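Local coordinates for chloramphenicol acetyltransferase (Bacteroides thetaiotaomicron, PDB 2I9D), which probably transfers an acetyl group from acetyl-coenzyme A to a hydroxyl of chloramphenicol, at residues Ala63-Pro68 against Asp84-Leu89; Ile8-Glu11 against Arg15-Asn18; Ala48-Phe53 against Thr113-Ala118; Thr102-Tyr107 against Asn136-Asp141; Leu30-Glu35 against Leu207-Val212. One frame throughout, in Å; residues are numbered along the deposited sequence.

Contact 1 of 5, residues Ala63-Pro68 against Asp84-Leu89; sequences AANEIP and DTIDML
N65, in the last turn of helix 52-66, comes level with I86 in the loop leading into strand 87-93, their CA atoms 5.8 Å apart. The contact illustrates how one asparagine can imitate the edge of a peptide chain. With CG beside the backbone N and anti to the carbonyl carbon (chi1 -84°), the amide is presented to both polar backbone groups of I86. Its OD1 accepts from I86 N at 2.9 Å, with 162° at the hydrogen, while ND2 donates to I86 O, also at 2.9 Å, along a nearly straight 171° path. This second acceptor lies almost in the N65 amide plane, so the paired bonds should fix the rotation of the amide as well as its position. A further bond from ND2 to L61 O ties the group back to its own helix. Packing beside the polar pair is light: T85 CG2 stands 3.9 Å from N65 OD1, and the Y107 side chain also touches N65. On the far side of the helix A63 and I67 lean on helix 202-216, whereas the chain beyond I86 becomes strand 87-93, which runs between strands 146-151 and 100-105 of the mixed sheet.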
# COMPACT_ATOMS: atom_id res chain seq x y z
N ALA A 63 2.74 9.47 19.98
CA ALA A 63 3.80 9.69 18.98
C ALA A 63 3.50 10.85 18.01
O ALA A 63 4.40 11.61 17.63
CB ALA A 63 4.10 8.41 18.21
N ALA A 64 2.23 11.01 17.65
CA ALA A 64 1.80 12.06 16.71
C ALA A 64 1.87 13.43 17.37
O ALA A 64 2.21 14.45 16.74
CB ALA A 64 0.38 11.78 16.22
N ASN A 65 1.55 13.46 18.66
CA ASN A 65 1.68 14.66 19.44
C ASN A 65 3.14 15.02 19.67
O ASN A 65 3.51 16.21 19.56
CB ASN A 65 0.92 14.52 20.75
CG ASN A 65 -0.54 14.86 20.58
OD1 ASN A 65 -0.91 16.02 20.53
ND2 ASN A 65 -1.39 13.83 20.47
N GLU A 66 3.99 14.00 19.91
CA GLU A 66 5.39 14.24 20.29
C GLU A 66 6.35 14.56 19.15
O GLU A 66 7.41 15.11 19.41
CB GLU A 66 5.95 13.13 21.19
CG GLU A 66 5.36 13.17 22.59
CD GLU A 66 5.97 12.15 23.55
OE1 GLU A 66 6.90 11.42 23.16
OE2 GLU A 66 5.50 12.08 24.71
N ILE A 67 5.95 14.26 17.92
CA ILE A 67 6.75 14.57 16.73
C ILE A 67 6.01 15.67 15.96
O ILE A 67 4.98 15.40 15.34
CB ILE A 67 7.00 13.31 15.84
CG1 ILE A 67 7.67 12.21 16.67
CG2 ILE A 67 7.88 13.62 14.64
CD1 ILE A 67 7.52 10.81 16.10
N PRO A 68 6.53 16.92 16.00
CA PRO A 68 5.71 18.05 15.57
C PRO A 68 5.33 18.05 14.10
O PRO A 68 4.37 18.72 13.72
CB PRO A 68 6.57 19.29 15.92
CG PRO A 68 7.95 18.80 15.97
CD PRO A 68 7.89 17.34 16.41
N ASP A 84 -1.57 22.74 18.38
CA ASP A 84 -0.88 22.51 19.65
C ASP A 84 -1.01 21.04 19.99
O ASP A 84 -0.06 20.41 20.42
CB ASP A 84 -1.53 23.30 20.81
CG ASP A 84 -1.31 24.83 20.73
OD1 ASP A 84 -0.80 25.37 19.71
OD2 ASP A 84 -1.66 25.50 21.75
N THR A 85 -2.22 20.51 19.81
CA THR A 85 -2.57 19.18 20.29
C THR A 85 -3.40 18.43 19.22
O THR A 85 -4.21 19.03 18.50
CB THR A 85 -3.33 19.28 21.65
OG1 THR A 85 -2.41 19.73 22.65
CG2 THR A 85 -3.89 17.96 22.11
N ILE A 86 -3.17 17.12 19.16
CA ILE A 86 -3.81 16.22 18.21
C ILE A 86 -4.64 15.21 19.00
O ILE A 86 -4.13 14.56 19.92
CB ILE A 86 -2.75 15.50 17.32
CG1 ILE A 86 -1.92 16.53 16.54
CG2 ILE A 86 -3.39 14.46 16.38
CD1 ILE A 86 -2.74 17.51 15.69
N ASP A 87 -5.91 15.10 18.66
CA ASP A 87 -6.77 14.08 19.23
C ASP A 87 -7.04 12.94 18.24
O ASP A 87 -6.59 12.97 17.09
CB ASP A 87 -8.07 14.67 19.74
CG ASP A 87 -7.86 15.67 20.87
OD1 ASP A 87 -6.99 15.46 21.75
OD2 ASP A 87 -8.59 16.68 20.88
N MSE A 88 -7.74 11.92 18.73
CA MSE A 88 -7.95 10.69 17.99
C MSE A 88 -9.40 10.55 17.55
O MSE A 88 -10.32 10.72 18.35
CB MSE A 88 -7.56 9.47 18.85
CG MSE A 88 -7.88 8.11 18.24
SE MSE A 88 -6.81 7.71 16.59
CE MSE A 88 -5.04 7.37 17.43
N LEU A 89 -9.59 10.25 16.27
CA LEU A 89 -10.84 9.67 15.79
C LEU A 89 -10.61 8.19 15.58
O LEU A 89 -9.55 7.78 15.13
CB LEU A 89 -11.29 10.28 14.45
CG LEU A 89 -11.67 11.76 14.41
CD1 LEU A 89 -12.30 12.08 13.08
CD2 LEU A 89 -12.63 12.18 15.55

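Contact 2 of 5, residues Ile8-Glu11 against Arg15-Asn18; sequences IDIE and RKEN
K16 stretches its chain almost fully, with CG anti to the backbone N (chi1 174°), whereas E11, whose CB points away from segment 15-18, bends at its second torsion (chi2 51°) and so brings its carboxylate back toward the lysine. The two shapes bring E11 OE1 to 3.2 Å from K16 NZ, a salt bridge. The same oxygen is 3.1 Å from K16 CE, so it approaches the end of the lysine from the flank and not straight on. Farther back, the aliphatic stem of K16 packs against the carbonyl oxygen of I10: CB is 3.3 Å and CG 3.4 Å from I10 O. I10 CG2, at 4.2 Å from K16 CG, adds a slight apolar touch. At the protein surface, the charge attraction is probably moderated by solvent. A weak bond from E11 N to D9 OD1 makes an Asx turn. R15, at the N-cap position of helix 16-22, sends its guanidinium the other way, to a salt bridge with D201 and to G198 O. In this tight loop-to-helix connection D201 is the aspartate of the HxxxDG motif that begins at H197, the predicted proton acceptor, and its pairing with an arginine is as in related chloramphenicol acetyltransferases.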
# COMPACT_ATOMS: atom_id res chain seq x y z
N ILE A 8 1.36 29.15 10.09
CA ILE A 8 2.80 29.07 9.89
C ILE A 8 3.25 30.10 8.87
O ILE A 8 2.66 30.21 7.80
CB ILE A 8 3.26 27.62 9.51
CG1 ILE A 8 3.50 26.82 10.79
CG2 ILE A 8 4.52 27.60 8.65
CD1 ILE A 8 2.85 25.55 10.74
N ASP A 9 4.27 30.87 9.24
CA ASP A 9 4.94 31.76 8.31
C ASP A 9 5.76 30.93 7.33
O ASP A 9 6.85 30.45 7.64
CB ASP A 9 5.82 32.78 9.07
CG ASP A 9 6.60 33.73 8.13
OD1 ASP A 9 6.24 33.92 6.92
OD2 ASP A 9 7.60 34.30 8.63
N ILE A 10 5.21 30.77 6.13
CA ILE A 10 5.81 29.95 5.08
C ILE A 10 7.23 30.39 4.68
O ILE A 10 8.05 29.55 4.31
CB ILE A 10 4.89 29.90 3.83
CG1 ILE A 10 3.52 29.27 4.18
CG2 ILE A 10 5.55 29.14 2.66
CD1 ILE A 10 3.58 27.83 4.74
N GLU A 11 7.52 31.70 4.78
CA GLU A 11 8.82 32.23 4.33
C GLU A 11 9.95 31.75 5.23
O GLU A 11 10.98 31.32 4.75
CB GLU A 11 8.80 33.75 4.23
CG GLU A 11 9.27 34.23 2.86
CD GLU A 11 8.54 33.53 1.71
OE1 GLU A 11 9.23 32.94 0.84
OE2 GLU A 11 7.28 33.56 1.70
N ARG A 15 10.50 23.68 6.13
CA ARG A 15 9.92 22.85 5.06
C ARG A 15 9.21 23.61 3.96
O ARG A 15 8.52 23.01 3.15
CB ARG A 15 8.98 21.77 5.62
CG ARG A 15 9.66 20.71 6.46
CD ARG A 15 8.65 19.59 6.80
NE ARG A 15 8.28 18.80 5.62
CZ ARG A 15 9.02 17.80 5.13
NH1 ARG A 15 10.19 17.50 5.69
NH2 ARG A 15 8.60 17.12 4.05
N LYS A 16 9.39 24.93 3.94
CA LYS A 16 8.95 25.77 2.83
C LYS A 16 9.11 25.07 1.47
O LYS A 16 8.14 24.88 0.73
CB LYS A 16 9.73 27.09 2.81
CG LYS A 16 9.43 27.97 1.59
CD LYS A 16 10.46 29.06 1.35
CE LYS A 16 9.98 30.00 0.25
NZ LYS A 16 11.12 30.66 -0.46
N GLU A 17 10.34 24.68 1.16
CA GLU A 17 10.67 24.10 -0.13
C GLU A 17 10.14 22.67 -0.33
O GLU A 17 9.73 22.29 -1.44
CB GLU A 17 12.20 24.19 -0.36
CG GLU A 17 12.70 25.64 -0.63
CD GLU A 17 12.06 26.26 -1.90
OE1 GLU A 17 12.73 26.25 -2.96
OE2 GLU A 17 10.88 26.74 -1.85
N ASN A 18 10.16 21.88 0.74
CA ASN A 18 9.56 20.55 0.76
C ASN A 18 8.07 20.62 0.42
O ASN A 18 7.59 19.89 -0.45
CB ASN A 18 9.76 19.90 2.13
CG ASN A 18 11.21 19.89 2.57
OD1 ASN A 18 11.87 18.83 2.58
ND2 ASN A 18 11.72 21.06 2.96

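Contact 3 of 5, residues Ala48-Phe53 against Thr113-Ala118; sequences AGQSFF and TFYQEA
The ring of Y115 receives Q50 over one face and the backbone of S51 at its edge. Q50 OE1 stands 3.7 Å above the plane of the Y115 ring, over the centre, and the amide of Q50 is tilted only 23° from that plane, giving an amide-on-ring stack. The extended Q50 chain runs back along the same ring toward its hydroxyl end, where Q50 CB lies 3.5 Å from Y115 CZ and 3.2 Å from Y115 OH. At the edge, in the ring plane, S51 N donates to Y115 OH at 2.8 Å, with a fairly straight 166° at the hydrogen. Y115 reaches this point because its CG is anti to the backbone N (chi1 -174°), throwing the ring outward from helix 111-124. The target is a junction between helices: G49 closes helix 39-47 with a Schellman motif, and S51 is the N-cap residue of helix 52-66. L54, in the first turn of that second helix, also touches Y115. One hydrogen bond thus holds the hydroxyl oxygen while the stack restrains the ring. With the phenol oxygen serving as acceptor, the partly positive start of helix 52-66 would probably stabilise the partial negative charge on it.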
# COMPACT_ATOMS: atom_id res chain seq x y z
N ALA A 48 -3.57 -5.74 33.89
CA ALA A 48 -4.45 -4.69 34.40
C ALA A 48 -5.92 -4.89 34.05
O ALA A 48 -6.76 -4.07 34.40
CB ALA A 48 -3.97 -3.32 33.93
N GLY A 49 -6.24 -5.99 33.37
CA GLY A 49 -7.62 -6.24 32.90
C GLY A 49 -8.14 -5.20 31.90
O GLY A 49 -9.34 -5.01 31.76
N GLN A 50 -7.22 -4.55 31.19
CA GLN A 50 -7.53 -3.43 30.30
C GLN A 50 -7.62 -3.79 28.82
O GLN A 50 -7.21 -4.87 28.40
CB GLN A 50 -6.48 -2.33 30.49
CG GLN A 50 -6.52 -1.70 31.86
CD GLN A 50 -5.48 -0.65 32.05
OE1 GLN A 50 -5.72 0.34 32.74
NE2 GLN A 50 -4.33 -0.84 31.46
N SER A 51 -8.16 -2.86 28.03
CA SER A 51 -8.25 -3.01 26.58
C SER A 51 -6.88 -2.79 25.90
O SER A 51 -6.28 -1.71 26.01
CB SER A 51 -9.31 -2.07 26.04
OG SER A 51 -9.40 -2.15 24.63
N PHE A 52 -6.38 -3.82 25.22
CA PHE A 52 -5.11 -3.69 24.50
C PHE A 52 -5.22 -2.62 23.39
O PHE A 52 -4.28 -1.84 23.14
CB PHE A 52 -4.71 -5.06 23.95
CG PHE A 52 -3.48 -5.04 23.06
CD1 PHE A 52 -2.27 -4.56 23.54
CD2 PHE A 52 -3.54 -5.53 21.76
CE1 PHE A 52 -1.13 -4.54 22.72
CE2 PHE A 52 -2.39 -5.52 20.94
CZ PHE A 52 -1.19 -5.03 21.44
N PHE A 53 -6.39 -2.56 22.75
CA PHE A 53 -6.75 -1.51 21.77
C PHE A 53 -6.41 -0.08 22.23
O PHE A 53 -5.80 0.70 21.50
CB PHE A 53 -8.23 -1.65 21.36
CG PHE A 53 -8.75 -0.48 20.59
CD1 PHE A 53 -8.38 -0.28 19.25
CD2 PHE A 53 -9.59 0.46 21.21
CE1 PHE A 53 -8.85 0.83 18.53
CE2 PHE A 53 -10.07 1.55 20.49
CZ PHE A 53 -9.70 1.74 19.15
N THR A 113 -5.17 8.68 32.74
CA THR A 113 -6.18 9.69 32.45
C THR A 113 -6.77 9.45 31.06
O THR A 113 -8.00 9.44 30.90
CB THR A 113 -5.58 11.13 32.52
OG1 THR A 113 -5.06 11.35 33.82
CG2 THR A 113 -6.63 12.19 32.22
N PHE A 114 -5.89 9.27 30.07
CA PHE A 114 -6.33 8.94 28.71
C PHE A 114 -7.17 7.67 28.71
O PHE A 114 -8.27 7.64 28.18
CB PHE A 114 -5.16 8.82 27.72
CG PHE A 114 -5.57 8.27 26.37
CD1 PHE A 114 -6.01 9.13 25.35
CD2 PHE A 114 -5.57 6.90 26.12
CE1 PHE A 114 -6.41 8.62 24.10
CE2 PHE A 114 -5.96 6.39 24.89
CZ PHE A 114 -6.39 7.25 23.88
N TYR A 115 -6.64 6.62 29.35
CA TYR A 115 -7.29 5.33 29.40
C TYR A 115 -8.73 5.41 29.92
O TYR A 115 -9.67 4.88 29.31
CB TYR A 115 -6.50 4.29 30.21
CG TYR A 115 -7.16 2.94 30.09
CD1 TYR A 115 -6.82 2.08 29.05
CD2 TYR A 115 -8.20 2.56 30.97
CE1 TYR A 115 -7.47 0.86 28.89
CE2 TYR A 115 -8.86 1.32 30.82
CZ TYR A 115 -8.48 0.49 29.77
OH TYR A 115 -9.10 -0.73 29.58
N GLN A 116 -8.90 6.08 31.07
CA GLN A 116 -10.19 6.09 31.75
C GLN A 116 -11.19 6.99 31.02
O GLN A 116 -12.37 6.64 30.94
CB GLN A 116 -10.05 6.34 33.27
CG GLN A 116 -10.15 7.79 33.78
CD GLN A 116 -9.87 7.91 35.30
OE1 GLN A 116 -10.18 6.99 36.09
NE2 GLN A 116 -9.29 9.05 35.72
N GLU A 117 -10.74 8.12 30.47
CA GLU A 117 -11.63 8.89 29.59
C GLU A 117 -12.02 8.11 28.33
O GLU A 117 -13.18 8.16 27.93
CB GLU A 117 -11.06 10.27 29.22
CG GLU A 117 -11.95 11.44 29.68
CD GLU A 117 -13.00 11.88 28.62
OE1 GLU A 117 -12.80 12.96 27.98
OE2 GLU A 117 -14.03 11.17 28.43
N ALA A 118 -11.07 7.38 27.75
CA ALA A 118 -11.34 6.49 26.59
C ALA A 118 -12.44 5.49 26.87
O ALA A 118 -13.34 5.31 26.06
CB ALA A 118 -10.06 5.76 26.12

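Contact 4 of 5, residues Thr102-Tyr107 against Asn136-Asp141; sequences TTRFPY and NEEVAD
R104 and E138 are the two residues that touch, meeting between strand 100-105, outermost in the mixed sheet of this chain, and helix 133-141. R104 is extended from CG to NE, with CG anti to its backbone N, and carries its NH1 to both carboxylate oxygens: 3.1 Å to E138 OE1 and 3.2 Å to E138 OE2. The bond to OE2 is straight at the hydrogen, 170°, and leaves within the guanidinium plane. The carboxylate, however, is not laid edge to edge against it. The two planes are 57° apart, and NH1 meets OE2 from 49° above the carboxylate plane; NH1 alone serves both oxygens, in place of the two-pronged pairing of NH1 and NH2. R104 CD, 3.3 Å from E138 OE2, approaches from the same side of the carboxylate as NH1. E138 reaches in by bending at its second torsion and is buried. Around this point the contact thins quickly. D141 is solvent-exposed, its OD1 6.4 Å from R104 NH1, and could add only a diffuse attraction; E137, also exposed, turns its CB toward the strand without touching it. The guanidinium has a stronger partner within the sheet: NH2 bridges to D87 on the adjacent strand 87-93, and NH1 also reaches D143. One arginine held among several acids is a partly buried charge network, here joining that outermost strand to the helix beside it.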
# COMPACT_ATOMS: atom_id res chain seq x y z
N THR A 102 -17.85 6.02 14.39
CA THR A 102 -16.64 6.81 14.61
C THR A 102 -16.84 7.84 15.73
O THR A 102 -17.85 8.55 15.76
CB THR A 102 -16.20 7.53 13.33
OG1 THR A 102 -16.05 6.58 12.28
CG2 THR A 102 -14.88 8.29 13.52
N THR A 103 -15.85 7.92 16.62
CA THR A 103 -15.90 8.88 17.72
C THR A 103 -14.53 9.44 18.10
O THR A 103 -13.49 8.90 17.70
CB THR A 103 -16.66 8.28 18.95
OG1 THR A 103 -17.11 9.35 19.80
CG2 THR A 103 -15.80 7.28 19.72
N ARG A 104 -14.54 10.53 18.87
CA ARG A 104 -13.34 11.29 19.23
C ARG A 104 -12.80 10.94 20.63
O ARG A 104 -13.58 10.83 21.58
CB ARG A 104 -13.62 12.79 19.14
CG ARG A 104 -12.38 13.69 19.32
CD ARG A 104 -12.70 15.18 19.01
NE ARG A 104 -11.56 16.04 19.32
CZ ARG A 104 -11.22 17.15 18.66
NH1 ARG A 104 -11.92 17.57 17.61
NH2 ARG A 104 -10.15 17.83 19.04
N PHE A 105 -11.48 10.79 20.74
CA PHE A 105 -10.81 10.53 22.02
C PHE A 105 -9.79 11.65 22.24
O PHE A 105 -8.91 11.85 21.40
CB PHE A 105 -10.10 9.15 22.04
CG PHE A 105 -11.02 8.00 21.79
CD1 PHE A 105 -11.62 7.32 22.86
CD2 PHE A 105 -11.32 7.59 20.47
CE1 PHE A 105 -12.50 6.24 22.63
CE2 PHE A 105 -12.19 6.53 20.24
CZ PHE A 105 -12.77 5.84 21.31
N PRO A 106 -9.92 12.39 23.35
CA PRO A 106 -8.93 13.45 23.61
C PRO A 106 -7.59 12.87 24.04
O PRO A 106 -7.54 11.88 24.77
CB PRO A 106 -9.57 14.27 24.75
CG PRO A 106 -10.44 13.25 25.50
CD PRO A 106 -10.98 12.33 24.38
N TYR A 107 -6.51 13.48 23.57
CA TYR A 107 -5.20 13.15 24.10
C TYR A 107 -4.97 13.66 25.56
O TYR A 107 -5.31 14.79 25.90
CB TYR A 107 -4.11 13.66 23.16
CG TYR A 107 -2.71 13.36 23.63
CD1 TYR A 107 -2.26 12.04 23.79
CD2 TYR A 107 -1.83 14.39 23.91
CE1 TYR A 107 -0.97 11.78 24.20
CE2 TYR A 107 -0.53 14.14 24.32
CZ TYR A 107 -0.11 12.85 24.48
OH TYR A 107 1.18 12.63 24.90
N ASN A 136 -17.65 14.13 9.76
CA ASN A 136 -18.26 15.25 9.05
C ASN A 136 -18.46 16.46 9.97
O ASN A 136 -18.43 17.60 9.52
CB ASN A 136 -19.53 14.83 8.29
CG ASN A 136 -19.22 14.12 6.97
OD1 ASN A 136 -18.06 13.97 6.59
ND2 ASN A 136 -20.24 13.67 6.28
N GLU A 137 -18.61 16.17 11.26
CA GLU A 137 -18.63 17.19 12.29
C GLU A 137 -17.29 17.93 12.39
O GLU A 137 -17.27 19.16 12.41
CB GLU A 137 -19.01 16.56 13.63
CG GLU A 137 -18.99 17.58 14.76
CD GLU A 137 -19.53 17.00 16.04
OE1 GLU A 137 -18.78 16.28 16.73
OE2 GLU A 137 -20.70 17.28 16.36
N GLU A 138 -16.18 17.19 12.41
CA GLU A 138 -14.87 17.84 12.46
C GLU A 138 -14.57 18.66 11.21
O GLU A 138 -14.01 19.76 11.30
CB GLU A 138 -13.75 16.82 12.75
CG GLU A 138 -14.03 15.96 13.96
CD GLU A 138 -14.12 16.77 15.27
OE1 GLU A 138 -13.86 17.99 15.25
OE2 GLU A 138 -14.44 16.17 16.33
N VAL A 139 -14.94 18.13 10.04
CA VAL A 139 -14.88 18.93 8.81
C VAL A 139 -15.81 20.16 8.86
O VAL A 139 -15.41 21.27 8.44
CB VAL A 139 -15.20 18.09 7.53
CG1 VAL A 139 -15.23 18.99 6.30
CG2 VAL A 139 -14.17 16.96 7.35
N ALA A 140 -17.03 19.99 9.34
CA ALA A 140 -17.91 21.15 9.45
C ALA A 140 -17.34 22.21 10.42
O ALA A 140 -17.48 23.40 10.20
CB ALA A 140 -19.31 20.75 9.82
N ASP A 141 -16.68 21.75 11.47
CA ASP A 141 -15.98 22.60 12.43
C ASP A 141 -14.67 23.21 11.94
O ASP A 141 -14.15 24.13 12.58
CB ASP A 141 -15.59 21.74 13.59
CG ASP A 141 -16.21 22.16 14.84
OD1 ASP A 141 -15.41 22.62 15.71
OD2 ASP A 141 -17.46 22.02 14.96

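Contact 5 of 5, residues Leu30-Glu35 against Leu207-Val212; sequences LSITSE and LFYKKV
Y209 bridges helix 207-212 and strand 30-35, whose axes are 9.8 Å apart and run at 32° to each other, and its side chain can be followed outward as an example of how a ring packs between helix and strand. From CB, directed at the strand, the ring swings so that CG is anti to the carbonyl carbon (chi1 -77°). S34 CB settles over the middle of the ring, 4.1 Å from Y209 CG but 3.7 Å from Y209 CE2, and its offset from the ring normal is just 12°: a textbook CH-pi contact. On the other branch, Y209 CE1 meets I32 CG2 at 4.1 Å, this methyl lying near the ring plane at the edge. At the tip, Y209 OH passes I32 CG2 at 3.8 Å and I32 O at 3.5 Å, but its hydrogen bond is made to I191 O, on strand 186-196 alongside. The buried hydroxyl is therefore satisfied within the sheet. S34 keeps its methylene for the ring, while its OG bonds to Y156 O of the second subunit. S31, I32 and T33 pair antiparallel with a strand of that subunit, so the sheet continues across the interface. Helix-on-sheet packing behind an intersubunit sheet fits the trimeric chloramphenicol acetyltransferase fold, whose active sites lie between subunits; the I32 side chain is about 10 Å from that of H197, the predicted proton acceptor.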
# COMPACT_ATOMS: atom_id res chain seq x y z
N LEU A 30 1.85 9.99 0.92
CA LEU A 30 2.37 8.64 0.85
C LEU A 30 1.77 7.72 1.88
O LEU A 30 1.42 8.17 2.97
CB LEU A 30 3.92 8.62 0.72
CG LEU A 30 5.09 8.35 1.64
CD1 LEU A 30 4.94 7.10 2.51
CD2 LEU A 30 6.20 8.14 0.63
N SER A 31 1.65 6.44 1.52
CA SER A 31 1.26 5.41 2.51
C SER A 31 2.44 4.52 2.86
O SER A 31 3.27 4.20 2.02
CB SER A 31 0.11 4.53 2.01
OG SER A 31 -0.97 5.30 1.56
N ILE A 32 2.48 4.08 4.10
CA ILE A 32 3.54 3.19 4.51
C ILE A 32 2.92 2.21 5.49
O ILE A 32 2.02 2.60 6.24
CB ILE A 32 4.73 3.97 5.18
CG1 ILE A 32 5.83 3.02 5.68
CG2 ILE A 32 4.21 4.94 6.30
CD1 ILE A 32 7.13 3.73 6.06
N THR A 33 3.39 0.97 5.46
CA THR A 33 3.09 -0.02 6.51
C THR A 33 4.40 -0.54 7.12
O THR A 33 5.36 -0.84 6.40
CB THR A 33 2.28 -1.19 5.96
OG1 THR A 33 1.16 -0.67 5.25
CG2 THR A 33 1.80 -2.10 7.10
N SER A 34 4.43 -0.65 8.44
CA SER A 34 5.57 -1.24 9.13
C SER A 34 5.04 -2.07 10.29
O SER A 34 3.84 -2.13 10.51
CB SER A 34 6.55 -0.15 9.62
OG SER A 34 7.66 -0.73 10.31
N GLU A 35 5.93 -2.73 11.03
CA GLU A 35 5.51 -3.60 12.12
C GLU A 35 6.20 -3.17 13.39
O GLU A 35 7.33 -2.69 13.34
CB GLU A 35 5.78 -5.07 11.82
CG GLU A 35 7.14 -5.38 11.21
CD GLU A 35 7.47 -6.87 11.23
OE1 GLU A 35 6.97 -7.62 10.35
OE2 GLU A 35 8.24 -7.27 12.15
N LEU A 207 11.12 7.92 13.01
CA LEU A 207 10.93 8.34 14.41
C LEU A 207 9.56 8.03 14.95
O LEU A 207 9.43 7.68 16.13
CB LEU A 207 11.12 9.85 14.58
CG LEU A 207 12.32 10.63 14.07
CD1 LEU A 207 12.20 12.08 14.57
CD2 LEU A 207 13.66 9.98 14.50
N PHE A 208 8.52 8.21 14.13
CA PHE A 208 7.16 7.80 14.53
C PHE A 208 7.08 6.33 14.96
O PHE A 208 6.66 6.02 16.07
CB PHE A 208 6.14 8.09 13.43
CG PHE A 208 4.73 7.76 13.81
CD1 PHE A 208 3.93 8.70 14.46
CD2 PHE A 208 4.19 6.52 13.49
CE1 PHE A 208 2.62 8.41 14.80
CE2 PHE A 208 2.88 6.20 13.83
CZ PHE A 208 2.09 7.15 14.50
N TYR A 209 7.48 5.43 14.07
CA TYR A 209 7.45 4.01 14.36
C TYR A 209 8.36 3.58 15.53
O TYR A 209 7.96 2.75 16.37
CB TYR A 209 7.77 3.20 13.09
CG TYR A 209 6.61 3.11 12.11
CD1 TYR A 209 6.62 3.84 10.91
CD2 TYR A 209 5.50 2.30 12.38
CE1 TYR A 209 5.57 3.75 10.01
CE2 TYR A 209 4.44 2.21 11.48
CZ TYR A 209 4.48 2.94 10.30
OH TYR A 209 3.44 2.84 9.41
N LYS A 210 9.58 4.13 15.58
CA LYS A 210 10.48 3.93 16.71
C LYS A 210 9.74 4.31 18.00
O LYS A 210 9.67 3.51 18.94
CB LYS A 210 11.77 4.76 16.54
CG LYS A 210 12.79 4.60 17.66
CD LYS A 210 13.39 3.19 17.66
CE LYS A 210 14.38 2.95 18.85
NZ LYS A 210 14.84 1.50 18.88
N LYS A 211 9.16 5.50 18.00
CA LYS A 211 8.40 6.01 19.15
C LYS A 211 7.20 5.14 19.56
O LYS A 211 7.05 4.81 20.73
CB LYS A 211 7.98 7.44 18.85
CG LYS A 211 7.70 8.29 20.08
CD LYS A 211 7.46 9.76 19.70
CE LYS A 211 8.76 10.59 19.71
NZ LYS A 211 9.16 10.92 21.09
N VAL A 212 6.36 4.72 18.60
CA VAL A 212 5.25 3.81 18.91
C VAL A 212 5.73 2.48 19.52
O VAL A 212 5.18 2.01 20.52
CB VAL A 212 4.38 3.53 17.65
CG1 VAL A 212 3.38 2.38 17.90
CG2 VAL A 212 3.67 4.79 17.23

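Overall arrangement
Burial and chemistry change together. Contact 5 is fully buried and works by ring packing, at a sheet edge extended by another subunit; contact 2, at the surface, its centre about 24 Å from the centre of the chain, combines a salt bridge with packing of the lysine stem. Contacts 1, 3 and 4 are partly buried: contact 1 rests on an asparagine amide, contact 3 on a tyrosine that both stacks and accepts a bond, contact 4 on a salt bridge. Contacts 1 and 3 share helix 52-66, gripping its end and start respectively. Contacts 1 and 4 meet in the D87-R104 salt bridge, contacts 1 and 5 in E66-K211, and contact 3 packs on contact 4 through F114 and P106.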